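Local coordinates for protein ADP/ATP-dependent NAD(P)H-hydrate dehydratase (PDB 3RPZ) that catalyses the ADP- or ATP-dependent dehydration of NAD(P)H hydrate, restoring the damaged nicotinamide cofactor to NAD(P)H, at residues Ile104-Gln110 with Gly133-Lys137; Val147-Pro153 with Thr184-Lys189; Ala45-Ala49 with Gly218-Thr222. All blocks are in the same frame, centred on the assembly; numbering follows the deposited sequence.

All three contacts are buried and all reach the bound NADPH hydrate, but each does so with a different element of the fold. Contact 2 is sheet core, two parallel strands joined by backbone bonds and aliphatic side chains, with polar groups gathered at their C-terminal ends. Contact 1 joins the loops that follow strands 101-104 and 128-130; it is mostly backbone chemistry, and its far end, at Q110, is the part that comes to the surface. Contact 3 pairs two helices with no direct hydrogen bond between them. The contacts touch one another: L135 of contact 1 packs on L149 and P151 of contact 2, P106 meets D219 and T222 of contact 3, and T150 lies near T222.

Contact 1. Residues Ile104-Gln110 with Gly133-Lys137. With NPW (beta-6-hydroxy-1,4,5,6-tetrahydronicotinamide adenine dinucleotide phosphate), chain D.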
loop_
_atom_site.group_PDB
_atom_site.type_symbol
_atom_site.label_atom_id
_atom_site.label_comp_id
_atom_site.label_asym_id
_atom_site.label_seq_id
_atom_site.Cartn_x
_atom_site.Cartn_y
_atom_site.Cartn_z
ATOM N N ILE A 104 -3.763 -20.799 15.005
ATOM C CA ILE A 104 -2.363 -21.147 14.768
ATOM C C ILE A 104 -2.233 -21.916 13.456
ATOM O O ILE A 104 -3.075 -22.746 13.140
ATOM C CB ILE A 104 -1.740 -21.960 15.945
ATOM C CG1 ILE A 104 -0.266 -22.283 15.700
ATOM C CG2 ILE A 104 -2.481 -23.143 16.257
ATOM C CD1 ILE A 104 0.643 -22.603 16.952
ATOM N N GLY A 105 -1.216 -21.595 12.655
ATOM C CA GLY A 105 -0.793 -22.455 11.564
ATOM C C GLY A 105 -0.491 -21.851 10.213
ATOM O O GLY A 105 0.360 -22.386 9.522
ATOM N N PRO A 106 -1.284 -20.843 9.763
ATOM C CA PRO A 106 -1.026 -20.341 8.404
ATOM C C PRO A 106 0.398 -19.890 8.197
ATOM O O PRO A 106 0.900 -19.114 8.988
ATOM C CB PRO A 106 -2.070 -19.255 8.223
ATOM C CG PRO A 106 -3.187 -19.613 9.171
ATOM C CD PRO A 106 -2.462 -20.205 10.366
ATOM N N GLY A 107 1.063 -20.396 7.172
ATOM C CA GLY A 107 2.468 -20.050 6.919
ATOM C C GLY A 107 3.476 -20.489 7.927
ATOM O O GLY A 107 4.592 -19.999 7.953
ATOM N N LEU A 108 3.101 -21.442 8.781
ATOM C CA LEU A 108 4.041 -22.020 9.740
ATOM C C LEU A 108 4.546 -23.340 9.194
ATOM O O LEU A 108 3.773 -24.112 8.647
ATOM C CB LEU A 108 3.383 -22.266 11.137
ATOM C CG LEU A 108 2.845 -21.012 11.819
ATOM C CD1 LEU A 108 2.484 -21.407 13.272
ATOM C CD2 LEU A 108 3.867 -19.891 11.822
ATOM N N PRO A 109 5.831 -23.632 9.375
ATOM C CA PRO A 109 6.350 -24.938 8.968
ATOM C C PRO A 109 5.684 -26.040 9.782
ATOM O O PRO A 109 5.282 -25.841 10.948
ATOM C CB PRO A 109 7.807 -24.873 9.369
ATOM C CG PRO A 109 7.875 -23.945 10.414
ATOM C CD PRO A 109 6.838 -22.851 10.094
ATOM N N GLN A 110 5.521 -27.207 9.183
ATOM C CA GLN A 110 4.808 -28.312 9.800
ATOM C C GLN A 110 5.793 -29.095 10.633
ATOM O O GLN A 110 6.258 -30.182 10.266
ATOM C CB GLN A 110 4.081 -29.198 8.745
ATOM C CG GLN A 110 2.896 -29.975 9.357
ATOM C CD GLN A 110 3.289 -31.237 10.081
ATOM O OE1 GLN A 110 3.270 -31.333 11.350
ATOM N NE2 GLN A 110 3.677 -32.215 9.306
ATOM N N GLY A 133 0.227 -25.463 8.793
ATOM C CA GLY A 133 1.355 -26.105 9.447
ATOM C C GLY A 133 1.087 -26.636 10.831
ATOM O O GLY A 133 1.893 -27.401 11.333
ATOM N N ALA A 134 -0.031 -26.234 11.452
ATOM C CA ALA A 134 -0.463 -26.782 12.741
ATOM C C ALA A 134 -1.307 -28.027 12.621
ATOM O O ALA A 134 -1.677 -28.612 13.666
ATOM C CB ALA A 134 -1.214 -25.745 13.568
ATOM N N LEU A 135 -1.663 -28.458 11.406
ATOM C CA LEU A 135 -2.398 -29.693 11.215
ATOM C C LEU A 135 -1.452 -30.894 11.084
ATOM O O LEU A 135 -0.553 -30.905 10.251
ATOM C CB LEU A 135 -3.307 -29.572 10.008
ATOM C CG LEU A 135 -4.469 -28.596 10.181
ATOM C CD1 LEU A 135 -5.248 -28.397 8.844
ATOM C CD2 LEU A 135 -5.472 -28.978 11.306
ATOM N N ALA A 136 -1.673 -31.898 11.922
ATOM C CA ALA A 136 -0.882 -33.117 11.968
ATOM C C ALA A 136 -1.783 -34.255 12.402
ATOM O O ALA A 136 -2.882 -34.051 12.877
ATOM C CB ALA A 136 0.285 -32.941 12.991
ATOM N N LYS A 137 -1.262 -35.471 12.277
ATOM C CA LYS A 137 -1.939 -36.666 12.811
ATOM C C LYS A 137 -1.720 -36.670 14.299
ATOM O O LYS A 137 -0.589 -36.821 14.756
ATOM C CB LYS A 137 -1.401 -37.933 12.137
ATOM C CG LYS A 137 -2.092 -39.217 12.609
ATOM C CD LYS A 137 -1.614 -40.461 11.830
ATOM C CE LYS A 137 -2.001 -40.367 10.341
ATOM N NZ LYS A 137 -1.807 -41.622 9.489
HETATM P P NPW D . -2.666 -31.967 -5.822
HETATM O O1 NPW D . -1.170 -32.151 -5.699
HETATM O O2 NPW D . -3.154 -30.686 -6.417
HETATM O O3 NPW D . -3.399 -33.173 -6.436
HETATM P PA NPW D . 0.148 -28.396 0.810
HETATM P PB NPW D . -0.500 -25.560 0.851
HETATM C C1A NPW D . -3.774 -31.322 -2.130
HETATM C C1B NPW D . 1.072 -21.872 3.323
HETATM N N1C NPW D . 0.640 -20.888 2.358
HETATM N N1D NPW D . -8.626 -31.588 -3.704
HETATM C C2A NPW D . -2.860 -31.085 -3.332
HETATM O O2A NPW D . -3.236 -32.032 -4.310
HETATM C C2B NPW D . -0.062 -22.556 4.095
HETATM O O2B NPW D . -0.618 -21.729 5.086
HETATM C C2C NPW D . 1.109 -19.671 2.289
HETATM C C2D NPW D . -7.616 -32.457 -3.854
HETATM C C3A NPW D . -1.480 -31.326 -2.745
HETATM O O3A NPW D . -1.154 -32.728 -2.644
HETATM C C3B NPW D . 0.740 -23.748 4.657
HETATM O O3B NPW D . 1.426 -23.290 5.830
HETATM C C3C NPW D . 0.965 -18.690 1.445
HETATM N N3D NPW D . -6.348 -32.345 -3.425
HETATM C C4B NPW D . 1.739 -24.035 3.526
HETATM O O4B NPW D . 1.743 -22.898 2.616
HETATM C C4C NPW D . 0.104 -18.998 0.226
HETATM C C4D NPW D . -6.173 -31.204 -2.745
HETATM O O4D NPW D . -3.017 -30.835 -1.019
HETATM C C4E NPW D . -1.651 -30.758 -1.350
HETATM C C5A NPW D . -7.159 -30.198 -2.554
HETATM C C5B NPW D . 1.390 -25.287 2.716
HETATM O O5B NPW D . 0.007 -25.282 2.356
HETATM C C5C NPW D . 0.063 -20.499 0.005
HETATM C C5E NPW D . -1.250 -29.284 -1.263
HETATM O O5E NPW D . -1.177 -28.923 0.112
HETATM C C6C NPW D . -0.351 -21.254 1.299
HETATM O O6C NPW D . -1.667 -20.934 1.742
HETATM C C6D NPW D . -8.482 -30.405 -3.066
HETATM N N6D NPW D . -9.507 -29.575 -2.954
HETATM N N7A NPW D . -6.686 -29.092 -1.874
HETATM C C7C NPW D . 1.488 -17.370 1.649
HETATM N N7C NPW D . 1.238 -16.440 0.739
HETATM O O7C NPW D . 2.210 -17.123 2.648
HETATM C C8A NPW D . -5.354 -29.413 -1.646
HETATM N N9A NPW D . -5.096 -30.704 -2.182
HETATM O OA1 NPW D . 1.358 -29.054 0.291
HETATM O OA2 NPW D . -0.252 -28.547 2.191
HETATM O OA3 NPW D . 0.282 -26.860 0.352
HETATM O OB1 NPW D . -1.946 -25.750 0.972
HETATM O OB2 NPW D . 0.005 -24.499 -0.075
#
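The peptide carbonyl of G105 is used on both of its faces. G133 N donates to G105 O at 3.2 Å from above the carbonyl plane, while L108 N comes in from the opposite face and closes a type II beta turn from G105 to L108. One oxygen thus ties the turn together and joins it to 133-137. G133 lies flat against the turn because it carries no side chain: its CA approaches L108 O to 3.2 Å in a CA-H...O contact, and a second such contact runs from Q110 CA to G133 O (3.4 Å). Further out, CG of Q110 is anti to the backbone N (chi1 -156°) and the chain then bends at chi2, laying CG 3.4 Å from G133 O and carrying OE1 to the methyl of A136. At the inner end A134 CB rests against I104, touching CG2 at 4.0 Å and the carbonyl O of the same residue.

The turn leaves G107 N pointing at the ligand ribose, where it donates to NPW O2B at 3.0 Å and, weakly, to O3B. The contact therefore shapes a wall of the substrate pocket. Strand 101-104 leads into it, and helix 112-121 backs the inner end, with V118 against both I104 and A134 and Q115 bonded to A134 O; L108 and P109 rest on W87 of helix 86-89.

Contact 2. Residues Val147-Pro153 with Thr184-Lys189. With NPW (beta-6-hydroxy-1,4,5,6-tetrahydronicotinamide adenine dinucleotide phosphate), chain D.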
loop_
_atom_site.group_PDB
_atom_site.type_symbol
_atom_site.label_atom_id
_atom_site.label_comp_id
_atom_site.label_asym_id
_atom_site.label_seq_id
_atom_site.Cartn_x
_atom_site.Cartn_y
_atom_site.Cartn_z
ATOM N N VAL A 147 -12.179 -26.944 19.454
ATOM C CA VAL A 147 -11.008 -26.999 18.615
ATOM C C VAL A 147 -11.531 -27.109 17.197
ATOM O O VAL A 147 -12.340 -28.013 16.910
ATOM C CB VAL A 147 -10.103 -28.149 18.975
ATOM C CG1 VAL A 147 -8.955 -28.305 17.988
ATOM C CG2 VAL A 147 -9.600 -28.002 20.445
ATOM N N ILE A 148 -11.096 -26.227 16.313
ATOM C CA ILE A 148 -11.598 -26.145 14.949
ATOM C C ILE A 148 -10.456 -26.373 13.992
ATOM O O ILE A 148 -9.501 -25.579 13.937
ATOM C CB ILE A 148 -12.256 -24.757 14.701
ATOM C CG1 ILE A 148 -13.436 -24.510 15.663
ATOM C CG2 ILE A 148 -12.656 -24.552 13.200
ATOM C CD1 ILE A 148 -13.567 -23.014 16.037
ATOM N N LEU A 149 -10.486 -27.507 13.264
ATOM C CA LEU A 149 -9.483 -27.849 12.287
ATOM C C LEU A 149 -9.963 -27.450 10.925
ATOM O O LEU A 149 -11.110 -27.726 10.576
ATOM C CB LEU A 149 -9.238 -29.372 12.326
ATOM C CG LEU A 149 -8.999 -29.990 13.720
ATOM C CD1 LEU A 149 -8.686 -31.479 13.539
ATOM C CD2 LEU A 149 -7.851 -29.281 14.464
ATOM N N THR A 150 -9.100 -26.856 10.092
ATOM C CA THR A 150 -9.507 -26.373 8.782
ATOM C C THR A 150 -8.713 -26.961 7.602
ATOM O O THR A 150 -8.144 -26.241 6.809
ATOM C CB THR A 150 -9.522 -24.838 8.735
ATOM O OG1 THR A 150 -8.171 -24.333 8.854
ATOM C CG2 THR A 150 -10.379 -24.214 9.828
ATOM N N PRO A 151 -8.660 -28.288 7.489
ATOM C CA PRO A 151 -7.935 -28.910 6.405
ATOM C C PRO A 151 -8.580 -28.770 5.031
ATOM O O PRO A 151 -9.784 -28.947 4.863
ATOM C CB PRO A 151 -7.916 -30.376 6.802
ATOM C CG PRO A 151 -9.227 -30.561 7.507
ATOM C CD PRO A 151 -9.361 -29.284 8.306
ATOM N N HIS A 152 -7.730 -28.581 4.032
ATOM C CA HIS A 152 -8.103 -29.000 2.692
ATOM C C HIS A 152 -7.893 -30.503 2.572
ATOM O O HIS A 152 -7.372 -31.158 3.488
ATOM C CB HIS A 152 -7.376 -28.186 1.618
ATOM C CG HIS A 152 -5.890 -28.314 1.631
ATOM N ND1 HIS A 152 -5.210 -29.526 1.648
ATOM C CD2 HIS A 152 -4.947 -27.350 1.529
ATOM C CE1 HIS A 152 -3.903 -29.275 1.642
ATOM N NE2 HIS A 152 -3.715 -27.960 1.542
ATOM N N PRO A 153 -8.320 -31.125 1.476
ATOM C CA PRO A 153 -8.231 -32.597 1.400
ATOM C C PRO A 153 -6.807 -33.178 1.588
ATOM O O PRO A 153 -6.671 -34.243 2.132
ATOM C CB PRO A 153 -8.829 -32.897 0.016
ATOM C CG PRO A 153 -9.868 -31.858 -0.110
ATOM C CD PRO A 153 -9.239 -30.594 0.467
ATOM N N THR A 184 -13.299 -32.780 17.524
ATOM C CA THR A 184 -13.013 -31.436 17.041
ATOM C C THR A 184 -14.012 -31.067 15.968
ATOM O O THR A 184 -14.638 -31.928 15.325
ATOM C CB THR A 184 -11.620 -31.347 16.411
ATOM O OG1 THR A 184 -11.551 -32.169 15.250
ATOM C CG2 THR A 184 -10.548 -31.775 17.339
ATOM N N VAL A 185 -14.182 -29.769 15.735
ATOM C CA VAL A 185 -14.852 -29.291 14.538
ATOM C C VAL A 185 -13.909 -29.595 13.370
ATOM O O VAL A 185 -12.684 -29.380 13.499
ATOM C CB VAL A 185 -15.169 -27.789 14.604
ATOM C CG1 VAL A 185 -15.942 -27.325 13.338
ATOM C CG2 VAL A 185 -15.969 -27.480 15.888
ATOM N N ILE A 186 -14.438 -30.002 12.215
ATOM C CA ILE A 186 -13.634 -30.117 10.993
ATOM C C ILE A 186 -14.314 -29.350 9.901
ATOM O O ILE A 186 -15.458 -29.671 9.539
ATOM C CB ILE A 186 -13.375 -31.579 10.553
ATOM C CG1 ILE A 186 -12.631 -32.324 11.640
ATOM C CG2 ILE A 186 -12.516 -31.593 9.248
ATOM C CD1 ILE A 186 -12.302 -33.756 11.325
ATOM N N VAL A 187 -13.622 -28.345 9.361
ATOM C CA VAL A 187 -14.006 -27.592 8.191
ATOM C C VAL A 187 -13.195 -28.196 7.063
ATOM O O VAL A 187 -12.026 -27.891 6.904
ATOM C CB VAL A 187 -13.729 -26.091 8.328
ATOM C CG1 VAL A 187 -14.130 -25.362 7.063
ATOM C CG2 VAL A 187 -14.441 -25.522 9.552
ATOM N N LEU A 188 -13.800 -29.139 6.339
ATOM C CA LEU A 188 -13.133 -29.832 5.246
ATOM C C LEU A 188 -13.381 -29.032 3.979
ATOM O O LEU A 188 -14.500 -29.054 3.397
ATOM C CB LEU A 188 -13.625 -31.268 5.092
ATOM C CG LEU A 188 -13.095 -32.018 3.881
ATOM C CD1 LEU A 188 -11.559 -32.152 3.972
ATOM C CD2 LEU A 188 -13.735 -33.403 3.729
ATOM N N LYS A 189 -12.349 -28.362 3.542
ATOM C CA LYS A 189 -12.469 -27.391 2.470
ATOM C C LYS A 189 -12.586 -28.053 1.097
ATOM O O LYS A 189 -12.363 -29.256 0.904
ATOM C CB LYS A 189 -11.275 -26.433 2.590
ATOM C CG LYS A 189 -11.498 -25.489 3.761
ATOM C CD LYS A 189 -10.384 -25.165 4.757
ATOM C CE LYS A 189 -9.338 -24.416 4.046
ATOM N NZ LYS A 189 -7.981 -24.243 4.746
HETATM P P NPW D . -2.666 -31.967 -5.822
HETATM O O1 NPW D . -1.170 -32.151 -5.699
HETATM O O2 NPW D . -3.154 -30.686 -6.417
HETATM O O3 NPW D . -3.399 -33.173 -6.436
HETATM P PA NPW D . 0.148 -28.396 0.810
HETATM P PB NPW D . -0.500 -25.560 0.851
HETATM C C1A NPW D . -3.774 -31.322 -2.130
HETATM C C1B NPW D . 1.072 -21.872 3.323
HETATM N N1C NPW D . 0.640 -20.888 2.358
HETATM N N1D NPW D . -8.626 -31.588 -3.704
HETATM C C2A NPW D . -2.860 -31.085 -3.332
HETATM O O2A NPW D . -3.236 -32.032 -4.310
HETATM C C2B NPW D . -0.062 -22.556 4.095
HETATM O O2B NPW D . -0.618 -21.729 5.086
HETATM C C2C NPW D . 1.109 -19.671 2.289
HETATM C C2D NPW D . -7.616 -32.457 -3.854
HETATM C C3A NPW D . -1.480 -31.326 -2.745
HETATM O O3A NPW D . -1.154 -32.728 -2.644
HETATM C C3B NPW D . 0.740 -23.748 4.657
HETATM O O3B NPW D . 1.426 -23.290 5.830
HETATM C C3C NPW D . 0.965 -18.690 1.445
HETATM N N3D NPW D . -6.348 -32.345 -3.425
HETATM C C4B NPW D . 1.739 -24.035 3.526
HETATM O O4B NPW D . 1.743 -22.898 2.616
HETATM C C4C NPW D . 0.104 -18.998 0.226
HETATM C C4D NPW D . -6.173 -31.204 -2.745
HETATM O O4D NPW D . -3.017 -30.835 -1.019
HETATM C C4E NPW D . -1.651 -30.758 -1.350
HETATM C C5A NPW D . -7.159 -30.198 -2.554
HETATM C C5B NPW D . 1.390 -25.287 2.716
HETATM O O5B NPW D . 0.007 -25.282 2.356
HETATM C C5C NPW D . 0.063 -20.499 0.005
HETATM C C5E NPW D . -1.250 -29.284 -1.263
HETATM O O5E NPW D . -1.177 -28.923 0.112
HETATM C C6C NPW D . -0.351 -21.254 1.299
HETATM O O6C NPW D . -1.667 -20.934 1.742
HETATM C C6D NPW D . -8.482 -30.405 -3.066
HETATM N N6D NPW D . -9.507 -29.575 -2.954
HETATM N N7A NPW D . -6.686 -29.092 -1.874
HETATM C C7C NPW D . 1.488 -17.370 1.649
HETATM N N7C NPW D . 1.238 -16.440 0.739
HETATM O O7C NPW D . 2.210 -17.123 2.648
HETATM C C8A NPW D . -5.354 -29.413 -1.646
HETATM N N9A NPW D . -5.096 -30.704 -2.182
HETATM O OA1 NPW D . 1.358 -29.054 0.291
HETATM O OA2 NPW D . -0.252 -28.547 2.191
HETATM O OA3 NPW D . 0.282 -26.860 0.352
HETATM O OB1 NPW D . -1.946 -25.750 0.972
HETATM O OB2 NPW D . 0.005 -24.499 -0.075
HETATM O O HOH W 1 -8.600 -22.250 6.588
#
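I148 and V185 lie side by side on one face of the sheet, I148 CG1 3.9 Å from V185 CB, and V187 meets the other branch of I148 through CG2. On the reverse face L149 neighbours I186, and the I186 side chain crosses that of P151 at about a right angle, its CG2 3.9 Å from P151 CG.

Between these layers the parallel backbones are stitched by nearly straight bonds, L149 N to V185 O and V187 N to L149 O, both 2.9 Å; K189 N to P151 O continues the pattern past the strand ends.

There the contact turns polar. The K189 chain, bent at chi2 and chi3, curls back so that NZ donates to T150 O at 2.9 Å; NZ also grips water 1, shared with T150 OG1, and a phosphate oxygen of AMP. H152 NE2 donates to NPW OB1, a pyrophosphate oxygen, at 2.9 Å, and one face of its ring carries NPW C8A, 3.3 Å above the plane and offset toward the rim. P153 CG touches the adenine.

Strand 147-149, the intervening helices and strand 185-188 form a beta-alpha-beta crossover, and ligands gathered at the C-terminal ends of parallel strands are characteristic of the ribokinase-like fold of this family.

Contact 3. Residues Ala45-Ala49 with Gly218-Thr222; sequences AALLA and GDTLT. With NPW (beta-6-hydroxy-1,4,5,6-tetrahydronicotinamide adenine dinucleotide phosphate), chain D.
D219 holds its CG beside its own backbone N, anti to the carbonyl carbon (chi1 -54°), which carries the carboxylate past the methyl of A45, with OD2 3.7 Å from A45 CB. T220 OG1 takes the same position on its own residue (chi1 -62°) and faces L48 CB.

The segments of the two helices cross at -48° with axes 7.6 Å apart, a close approach permitted by small residues: A49 CB sits 3.3 Å from D219 O. No direct hydrogen bond spans them, but water 2 bridges, donating to L48 O at 2.8 Å and bonded to T220 OG1.

Together the helices hold the nicotinamide end of the substrate. A45 N donates to the amide oxygen, NPW O7C, at 2.9 Å, while the carboxylate accepts two hydroxyls, ribose O2B on OD1 at 2.8 Å and ring O6C on OD2 at 2.6 Å. With an alanine in place of D219, both hydroxyls would probably lose their acceptor and the hydrated ring would be freer to turn.

O6C is the hydroxyl on the hydrated carbon, which in this nucleotide-dependent reaction is probably phosphorylated first and then leaves as phosphate; the short bond from O6C to OD2 sets the D219 carboxylate beside the group that reacts, consistent with a part in positioning it.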
loop_
_atom_site.group_PDB
_atom_site.type_symbol
_atom_site.label_atom_id
_atom_site.label_comp_id
_atom_site.label_asym_id
_atom_site.label_seq_id
_atom_site.Cartn_x
_atom_site.Cartn_y
_atom_site.Cartn_z
ATOM N N ALA A 45 1.015 -15.208 4.532
ATOM C CA ALA A 45 -0.106 -15.856 5.206
ATOM C C ALA A 45 -0.503 -15.150 6.488
ATOM O O ALA A 45 -1.701 -15.175 6.858
ATOM C CB ALA A 45 0.211 -17.334 5.492
ATOM N N ALA A 46 0.476 -14.551 7.190
ATOM C CA ALA A 46 0.130 -13.812 8.384
ATOM C C ALA A 46 -0.649 -12.557 8.115
ATOM O O ALA A 46 -1.567 -12.197 8.856
ATOM C CB ALA A 46 1.378 -13.518 9.244
ATOM N N LEU A 47 -0.270 -11.828 7.066
ATOM C CA LEU A 47 -1.014 -10.639 6.644
ATOM C C LEU A 47 -2.419 -11.036 6.181
ATOM O O LEU A 47 -3.383 -10.393 6.514
ATOM C CB LEU A 47 -0.265 -9.866 5.546
ATOM C CG LEU A 47 -0.940 -8.637 4.993
ATOM C CD1 LEU A 47 -1.437 -7.638 6.079
ATOM C CD2 LEU A 47 0.014 -7.932 4.024
ATOM N N LEU A 48 -2.520 -12.116 5.402
ATOM C CA LEU A 48 -3.797 -12.557 4.917
ATOM C C LEU A 48 -4.758 -12.934 6.037
ATOM O O LEU A 48 -5.899 -12.505 6.092
ATOM C CB LEU A 48 -3.616 -13.709 3.938
ATOM C CG LEU A 48 -2.920 -13.364 2.629
ATOM C CD1 LEU A 48 -2.675 -14.678 1.880
ATOM C CD2 LEU A 48 -3.731 -12.400 1.793
ATOM N N ALA A 49 -4.251 -13.742 6.989
ATOM C CA ALA A 49 -5.088 -14.151 8.095
ATOM C C ALA A 49 -5.363 -12.970 9.025
ATOM O O ALA A 49 -6.448 -12.853 9.588
ATOM C CB ALA A 49 -4.415 -15.323 8.853
ATOM N N GLY A 218 -7.238 -19.871 1.837
ATOM C CA GLY A 218 -7.491 -20.550 3.071
ATOM C C GLY A 218 -6.868 -19.866 4.275
ATOM O O GLY A 218 -7.371 -19.955 5.384
ATOM N N ASP A 219 -5.784 -19.135 4.030
ATOM C CA ASP A 219 -5.157 -18.342 5.080
ATOM C C ASP A 219 -6.104 -17.220 5.505
ATOM O O ASP A 219 -6.306 -16.950 6.708
ATOM C CB ASP A 219 -3.780 -17.844 4.615
ATOM C CG ASP A 219 -2.889 -18.939 4.150
ATOM O OD1 ASP A 219 -2.811 -20.012 4.825
ATOM O OD2 ASP A 219 -2.230 -18.771 3.095
ATOM N N THR A 220 -6.692 -16.498 4.525
ATOM C CA THR A 220 -7.708 -15.525 4.807
ATOM C C THR A 220 -8.883 -16.139 5.628
ATOM O O THR A 220 -9.403 -15.544 6.572
ATOM C CB THR A 220 -8.210 -14.939 3.499
ATOM O OG1 THR A 220 -7.143 -14.260 2.820
ATOM C CG2 THR A 220 -9.353 -13.958 3.724
ATOM N N LEU A 221 -9.373 -17.311 5.188
ATOM C CA LEU A 221 -10.473 -17.965 5.876
ATOM C C LEU A 221 -10.153 -18.195 7.347
ATOM O O LEU A 221 -11.002 -17.934 8.209
ATOM C CB LEU A 221 -10.883 -19.277 5.186
ATOM C CG LEU A 221 -11.937 -20.053 5.939
ATOM C CD1 LEU A 221 -13.267 -19.324 5.970
ATOM C CD2 LEU A 221 -12.108 -21.448 5.293
ATOM N N THR A 222 -8.954 -18.690 7.667
ATOM C CA THR A 222 -8.601 -18.926 9.068
ATOM C C THR A 222 -8.779 -17.664 9.886
ATOM O O THR A 222 -9.316 -17.652 10.979
ATOM C CB THR A 222 -7.172 -19.428 9.130
ATOM O OG1 THR A 222 -7.159 -20.721 8.525
ATOM C CG2 THR A 222 -6.651 -19.523 10.567
HETATM P P NPW D . -2.666 -31.967 -5.822
HETATM O O1 NPW D . -1.170 -32.151 -5.699
HETATM O O2 NPW D . -3.154 -30.686 -6.417
HETATM O O3 NPW D . -3.399 -33.173 -6.436
HETATM P PA NPW D . 0.148 -28.396 0.810
HETATM P PB NPW D . -0.500 -25.560 0.851
HETATM C C1A NPW D . -3.774 -31.322 -2.130
HETATM C C1B NPW D . 1.072 -21.872 3.323
HETATM N N1C NPW D . 0.640 -20.888 2.358
HETATM N N1D NPW D . -8.626 -31.588 -3.704
HETATM C C2A NPW D . -2.860 -31.085 -3.332
HETATM O O2A NPW D . -3.236 -32.032 -4.310
HETATM C C2B NPW D . -0.062 -22.556 4.095
HETATM O O2B NPW D . -0.618 -21.729 5.086
HETATM C C2C NPW D . 1.109 -19.671 2.289
HETATM C C2D NPW D . -7.616 -32.457 -3.854
HETATM C C3A NPW D . -1.480 -31.326 -2.745
HETATM O O3A NPW D . -1.154 -32.728 -2.644
HETATM C C3B NPW D . 0.740 -23.748 4.657
HETATM O O3B NPW D . 1.426 -23.290 5.830
HETATM C C3C NPW D . 0.965 -18.690 1.445
HETATM N N3D NPW D . -6.348 -32.345 -3.425
HETATM C C4B NPW D . 1.739 -24.035 3.526
HETATM O O4B NPW D . 1.743 -22.898 2.616
HETATM C C4C NPW D . 0.104 -18.998 0.226
HETATM C C4D NPW D . -6.173 -31.204 -2.745
HETATM O O4D NPW D . -3.017 -30.835 -1.019
HETATM C C4E NPW D . -1.651 -30.758 -1.350
HETATM C C5A NPW D . -7.159 -30.198 -2.554
HETATM C C5B NPW D . 1.390 -25.287 2.716
HETATM O O5B NPW D . 0.007 -25.282 2.356
HETATM C C5C NPW D . 0.063 -20.499 0.005
HETATM C C5E NPW D . -1.250 -29.284 -1.263
HETATM O O5E NPW D . -1.177 -28.923 0.112
HETATM C C6C NPW D . -0.351 -21.254 1.299
HETATM O O6C NPW D . -1.667 -20.934 1.742
HETATM C C6D NPW D . -8.482 -30.405 -3.066
HETATM N N6D NPW D . -9.507 -29.575 -2.954
HETATM N N7A NPW D . -6.686 -29.092 -1.874
HETATM C C7C NPW D . 1.488 -17.370 1.649
HETATM N N7C NPW D . 1.238 -16.440 0.739
HETATM O O7C NPW D . 2.210 -17.123 2.648
HETATM C C8A NPW D . -5.354 -29.413 -1.646
HETATM N N9A NPW D . -5.096 -30.704 -2.182
HETATM O OA1 NPW D . 1.358 -29.054 0.291
HETATM O OA2 NPW D . -0.252 -28.547 2.191
HETATM O OA3 NPW D . 0.282 -26.860 0.352
HETATM O OB1 NPW D . -1.946 -25.750 0.972
HETATM O OB2 NPW D . 0.005 -24.499 -0.075
HETATM O O HOH W 2 -6.986 -11.542 3.667
#